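Local coordinates for uncharacterized protein (PDB 4Q88), which is of unknown function but, as a member of glycoside hydrolase family 88, probably acts as a hydrolase on glycosidic substrates, at residues 16-28 with 48-60. Sequence-based numbering, arbitrary orientation.
Sequences LLEIIHRVNQRYQ and NMEVCALTGNKDY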
loop_
_atom_site.group_PDB
_atom_site.type_symbol
_atom_site.label_atom_id
_atom_site.label_comp_id
_atom_site.label_asym_id
_atom_site.label_seq_id
_atom_site.Cartn_x
_atom_site.Cartn_y
_atom_site.Cartn_z
ATOM N N LEU A 16 -10.332 16.027 11.948
ATOM C CA LEU A 16 -9.761 15.006 11.017
ATOM C C LEU A 16 -10.805 14.524 10.032
ATOM O O LEU A 16 -10.499 14.298 8.872
ATOM C CB LEU A 16 -9.189 13.815 11.762
ATOM C CG LEU A 16 -8.054 14.217 12.687
ATOM C CD1 LEU A 16 -7.606 12.991 13.446
ATOM C CD2 LEU A 16 -6.911 14.863 11.921
ATOM N N LEU A 17 -12.061 14.362 10.487
ATOM C CA LEU A 17 -13.100 13.927 9.591
ATOM C C LEU A 17 -13.365 14.966 8.520
ATOM O O LEU A 17 -13.622 14.612 7.363
ATOM C CB LEU A 17 -14.395 13.570 10.365
ATOM C CG LEU A 17 -14.223 12.278 11.146
ATOM C CD1 LEU A 17 -15.334 12.132 12.191
ATOM C CD2 LEU A 17 -14.179 11.043 10.251
ATOM N N GLU A 18 -13.324 16.253 8.880
ATOM C CA GLU A 18 -13.459 17.305 7.872
ATOM C C GLU A 18 -12.410 17.149 6.745
ATOM O O GLU A 18 -12.717 17.309 5.557
ATOM C CB GLU A 18 -13.326 18.701 8.511
ATOM C CG GLU A 18 -13.576 19.820 7.523
ATOM C CD GLU A 18 -12.352 20.159 6.670
ATOM O OE1 GLU A 18 -11.208 20.112 7.180
ATOM O OE2 GLU A 18 -12.530 20.508 5.480
ATOM N N ILE A 19 -11.181 16.875 7.145
ATOM C CA ILE A 19 -10.071 16.635 6.188
ATOM C C ILE A 19 -10.363 15.430 5.306
ATOM O O ILE A 19 -10.282 15.522 4.077
ATOM C CB ILE A 19 -8.735 16.448 6.917
ATOM C CG1 ILE A 19 -8.297 17.805 7.512
ATOM C CG2 ILE A 19 -7.681 15.904 5.951
ATOM C CD1 ILE A 19 -7.142 17.735 8.485
ATOM N N ILE A 20 -10.755 14.319 5.945
ATOM C CA ILE A 20 -11.046 13.093 5.224
ATOM C C ILE A 20 -12.131 13.337 4.193
ATOM O O ILE A 20 -11.995 12.992 3.013
ATOM C CB ILE A 20 -11.401 11.970 6.214
ATOM C CG1 ILE A 20 -10.130 11.546 6.963
ATOM C CG2 ILE A 20 -11.976 10.771 5.503
ATOM C CD1 ILE A 20 -10.391 10.596 8.107
ATOM N N HIS A 21 -13.212 13.967 4.618
ATOM C CA HIS A 21 -14.291 14.202 3.683
ATOM C C HIS A 21 -13.915 15.223 2.592
ATOM O O HIS A 21 -14.307 15.043 1.453
ATOM C CB HIS A 21 -15.553 14.622 4.431
ATOM C CG HIS A 21 -16.150 13.537 5.246
ATOM N ND1 HIS A 21 -16.615 12.369 4.693
ATOM C CD2 HIS A 21 -16.391 13.444 6.572
ATOM C CE1 HIS A 21 -17.138 11.611 5.639
ATOM N NE2 HIS A 21 -16.977 12.220 6.792
ATOM N N ARG A 22 -13.158 16.271 2.938
ATOM C CA ARG A 22 -12.691 17.256 1.949
ATOM C C ARG A 22 -11.911 16.572 0.828
ATOM O O ARG A 22 -12.200 16.725 -0.369
ATOM C CB ARG A 22 -11.815 18.309 2.620
ATOM C CG ARG A 22 -11.474 19.441 1.684
ATOM C CD ARG A 22 -10.373 20.362 2.154
ATOM N NE ARG A 22 -10.204 20.494 3.599
ATOM C CZ ARG A 22 -9.063 20.873 4.167
ATOM N NH1 ARG A 22 -7.988 21.159 3.429
ATOM N NH2 ARG A 22 -8.966 20.928 5.481
ATOM N N VAL A 23 -10.937 15.753 1.228
ATOM C CA VAL A 23 -10.082 15.022 0.264
ATOM C C VAL A 23 -10.863 14.026 -0.567
ATOM O O VAL A 23 -10.718 13.987 -1.793
ATOM C CB VAL A 23 -8.918 14.311 0.996
ATOM C CG1 VAL A 23 -8.130 13.382 0.077
ATOM C CG2 VAL A 23 -8.019 15.332 1.660
ATOM N N ASN A 24 -11.726 13.250 0.087
ATOM C CA ASN A 24 -12.416 12.194 -0.618
ATOM C C ASN A 24 -13.501 12.757 -1.522
ATOM O O ASN A 24 -13.691 12.252 -2.628
ATOM C CB ASN A 24 -12.978 11.124 0.324
ATOM C CG ASN A 24 -12.912 9.728 -0.290
ATOM O OD1 ASN A 24 -12.063 9.454 -1.167
ATOM N ND2 ASN A 24 -13.815 8.848 0.128
ATOM N N GLN A 25 -14.207 13.790 -1.061
ATOM C CA GLN A 25 -15.245 14.398 -1.898
ATOM C C GLN A 25 -14.683 15.091 -3.104
ATOM O O GLN A 25 -15.249 14.971 -4.179
ATOM C CB GLN A 25 -16.136 15.316 -1.101
ATOM C CG GLN A 25 -17.022 14.462 -0.232
ATOM C CD GLN A 25 -17.786 15.229 0.806
ATOM O OE1 GLN A 25 -17.896 16.457 0.746
ATOM N NE2 GLN A 25 -18.326 14.496 1.784
ATOM N N ARG A 26 -13.559 15.759 -2.943
ATOM C CA ARG A 26 -12.886 16.395 -4.085
ATOM C C ARG A 26 -12.556 15.354 -5.121
ATOM O O ARG A 26 -12.863 15.520 -6.310
ATOM C CB ARG A 26 -11.630 17.123 -3.643
ATOM C CG ARG A 26 -10.914 17.882 -4.775
ATOM C CD ARG A 26 -9.445 18.083 -4.485
ATOM N NE ARG A 26 -8.628 18.222 -5.693
ATOM C CZ ARG A 26 -7.920 17.240 -6.278
ATOM N NH1 ARG A 26 -7.910 15.964 -5.799
ATOM N NH2 ARG A 26 -7.208 17.538 -7.378
ATOM N N TYR A 27 -11.949 14.243 -4.690
ATOM C CA TYR A 27 -11.546 13.223 -5.656
ATOM C C TYR A 27 -12.763 12.612 -6.391
ATOM O O TYR A 27 -12.774 12.520 -7.624
ATOM C CB TYR A 27 -10.699 12.124 -4.967
ATOM C CG TYR A 27 -10.219 11.141 -5.958
ATOM C CD1 TYR A 27 -9.070 11.388 -6.689
ATOM C CD2 TYR A 27 -10.920 9.988 -6.209
ATOM C CE1 TYR A 27 -8.644 10.508 -7.653
ATOM C CE2 TYR A 27 -10.506 9.098 -7.171
ATOM C CZ TYR A 27 -9.357 9.362 -7.878
ATOM O OH TYR A 27 -8.919 8.482 -8.833
ATOM N N GLN A 28 -13.807 12.234 -5.640
ATOM C CA GLN A 28 -14.962 11.584 -6.249
ATOM C C GLN A 28 -15.793 12.543 -7.103
ATOM O O GLN A 28 -16.401 12.112 -8.083
ATOM C CB GLN A 28 -15.840 10.887 -5.196
ATOM C CG GLN A 28 -15.094 9.755 -4.501
ATOM C CD GLN A 28 -15.933 8.916 -3.571
ATOM O OE1 GLN A 28 -17.144 9.091 -3.455
ATOM N NE2 GLN A 28 -15.289 7.946 -2.933
ATOM N N ASN A 48 -10.427 4.376 -0.149
ATOM C CA ASN A 48 -11.876 4.603 -0.042
ATOM C C ASN A 48 -12.546 3.571 0.854
ATOM O O ASN A 48 -13.408 3.899 1.685
ATOM C CB ASN A 48 -12.521 4.617 -1.416
ATOM C CG ASN A 48 -13.965 5.118 -1.367
ATOM O OD1 ASN A 48 -14.246 6.153 -0.785
ATOM N ND2 ASN A 48 -14.851 4.409 -1.989
HETATM N N MSE A 49 -12.146 2.297 0.742
HETATM C CA MSE A 49 -12.743 1.277 1.597
HETATM C C MSE A 49 -12.381 1.515 3.075
HETATM O O MSE A 49 -13.179 1.215 4.018
HETATM C CB MSE A 49 -12.290 -0.116 1.062
HETATM C CG MSE A 49 -12.812 -0.553 -0.317
HETATM SE SE MSE A 49 -14.773 -0.341 -0.360
HETATM C CE MSE A 49 -15.368 -1.429 1.124
ATOM N N GLU A 50 -11.176 2.014 3.311
ATOM C CA GLU A 50 -10.773 2.428 4.672
ATOM C C GLU A 50 -11.688 3.544 5.209
ATOM O O GLU A 50 -12.179 3.461 6.357
ATOM C CB GLU A 50 -9.329 2.875 4.698
ATOM C CG GLU A 50 -8.725 2.866 6.087
ATOM C CD GLU A 50 -8.469 1.456 6.611
ATOM O OE1 GLU A 50 -8.292 0.504 5.813
ATOM O OE2 GLU A 50 -8.441 1.270 7.856
ATOM N N VAL A 51 -11.958 4.538 4.385
ATOM C CA VAL A 51 -12.925 5.620 4.752
ATOM C C VAL A 51 -14.317 5.063 5.031
ATOM O O VAL A 51 -14.962 5.459 6.006
ATOM C CB VAL A 51 -13.003 6.727 3.695
ATOM C CG1 VAL A 51 -13.915 7.857 4.156
ATOM C CG2 VAL A 51 -11.622 7.281 3.448
ATOM N N CYS A 52 -14.754 4.115 4.208
ATOM C CA CYS A 52 -16.059 3.476 4.453
ATOM C C CYS A 52 -16.082 2.723 5.757
ATOM O O CYS A 52 -17.103 2.747 6.507
ATOM C CB CYS A 52 -16.462 2.546 3.343
ATOM S SG CYS A 52 -16.791 3.384 1.802
ATOM N N ALA A 53 -14.998 2.041 6.095
ATOM C CA ALA A 53 -14.935 1.386 7.399
ATOM C C ALA A 53 -15.033 2.365 8.566
ATOM O O ALA A 53 -15.567 2.055 9.629
ATOM C CB ALA A 53 -13.640 0.563 7.524
ATOM N N LEU A 54 -14.408 3.528 8.418
ATOM C CA LEU A 54 -14.337 4.515 9.489
ATOM C C LEU A 54 -15.650 5.264 9.601
ATOM O O LEU A 54 -16.017 5.664 10.699
ATOM C CB LEU A 54 -13.255 5.549 9.217
ATOM C CG LEU A 54 -13.003 6.592 10.274
ATOM C CD1 LEU A 54 -12.325 5.984 11.490
ATOM C CD2 LEU A 54 -12.147 7.700 9.672
ATOM N N THR A 55 -16.340 5.443 8.490
ATOM C CA THR A 55 -17.452 6.396 8.436
ATOM C C THR A 55 -18.816 5.811 8.099
ATOM O O THR A 55 -19.852 6.443 8.336
ATOM C CB THR A 55 -17.203 7.525 7.391
ATOM O OG1 THR A 55 -17.257 6.994 6.055
ATOM C CG2 THR A 55 -15.898 8.288 7.653
ATOM N N GLY A 56 -18.843 4.655 7.479
ATOM C CA GLY A 56 -20.076 4.085 6.995
ATOM C C GLY A 56 -20.778 4.818 5.884
ATOM O O GLY A 56 -21.960 4.581 5.635
ATOM N N ASN A 57 -20.064 5.680 5.182
ATOM C CA ASN A 57 -20.674 6.565 4.217
ATOM C C ASN A 57 -21.157 5.775 3.004
ATOM O O ASN A 57 -20.363 5.170 2.288
ATOM C CB ASN A 57 -19.697 7.684 3.832
ATOM C CG ASN A 57 -20.302 8.697 2.872
ATOM O OD1 ASN A 57 -20.706 8.358 1.774
ATOM N ND2 ASN A 57 -20.345 9.957 3.287
ATOM N N LYS A 58 -22.479 5.765 2.746
ATOM C CA LYS A 58 -23.003 4.949 1.638
ATOM C C LYS A 58 -22.708 5.475 0.244
ATOM O O LYS A 58 -22.671 4.693 -0.682
ATOM C CB LYS A 58 -24.513 4.686 1.790
ATOM C CG LYS A 58 -24.833 3.688 2.892
ATOM C CD LYS A 58 -26.346 3.639 3.154
ATOM C CE LYS A 58 -26.728 2.676 4.277
ATOM N NZ LYS A 58 -26.458 3.223 5.644
ATOM N N ASP A 59 -22.494 6.779 0.086
ATOM C CA ASP A 59 -22.095 7.331 -1.223
ATOM C C ASP A 59 -20.666 6.892 -1.593
ATOM O O ASP A 59 -20.371 6.560 -2.735
ATOM C CB ASP A 59 -22.171 8.863 -1.196
ATOM C CG ASP A 59 -23.617 9.367 -1.064
ATOM O OD1 ASP A 59 -24.543 8.695 -1.551
ATOM O OD2 ASP A 59 -23.815 10.392 -0.423
ATOM N N TYR A 60 -19.787 6.892 -0.607
ATOM C CA TYR A 60 -18.402 6.476 -0.843
ATOM C C TYR A 60 -18.403 4.999 -1.195
ATOM O O TYR A 60 -17.725 4.573 -2.108
ATOM C CB TYR A 60 -17.500 6.727 0.375
ATOM C CG TYR A 60 -17.278 8.157 0.784
ATOM C CD1 TYR A 60 -17.469 9.230 -0.094
ATOM C CD2 TYR A 60 -16.796 8.437 2.029
ATOM C CE1 TYR A 60 -17.234 10.541 0.316
ATOM C CE2 TYR A 60 -16.578 9.728 2.442
ATOM C CZ TYR A 60 -16.805 10.780 1.582
ATOM O OH TYR A 60 -16.593 12.064 2.034
#
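Two helices of the alpha-helical toroid expected of a family 88 glycoside hydrolase, 13-30 and 39-55, pack here with the turn into helix 58-70, and Y60, in the first turn of helix 58-70, packs against helix 13-30 as a knob in the hole formed by H21, N24, Q25 and Q28. The axes of 16-28 and 48-55 pass 11.7 Å apart at 136°, far from strictly antiparallel. Y60 puts its hydroxyl between two side chains one turn apart on the helix, H21 and Q25: OH lies 2.7 Å from H21 ND1, in a nearly straight hydrogen bond (168°) at the edge of the imidazole, and accepts a more bent one from Q25 NE2, whose amide plane is tilted from it. N24 reaches over the phenol, its ND2 3.4 Å above the centre of the ring, while N57 CG covers the opposite face nearer the rim. A phenylalanine in place of Y60 would probably keep this sandwich but leave H21 ND1 and Q25 NE2 without their shared oxygen. The N24 amide is fixed at both ends, since ND2 also donates to N48 OD1 at 2.9 Å, in the carbonyl plane, and N24 OD1 is hydrogen-bonded to the hydroxyl of Y44, to which Q28 NE2 is also hydrogen-bonded. N48 CG stands anti to the backbone N (chi1 -169°), a setting from which OD1 meets N24 while ND2 donates to Y60 O from above the carbonyl plane, tying helix 39-55 to the start of helix 58-70. Toward the start of 16-28 the interface becomes apolar: I20 sets CG2 against V51 CG1, and its CD1 meets L54 CD2 at 3.7 Å, the two side chains crossing at about a right angle. The same L54 methyl also touches L17 CD2, 4.0 Å away. In the turn itself, N57 caps helix 58-70, its OD1 accepting from Y60 N at 2.9 Å.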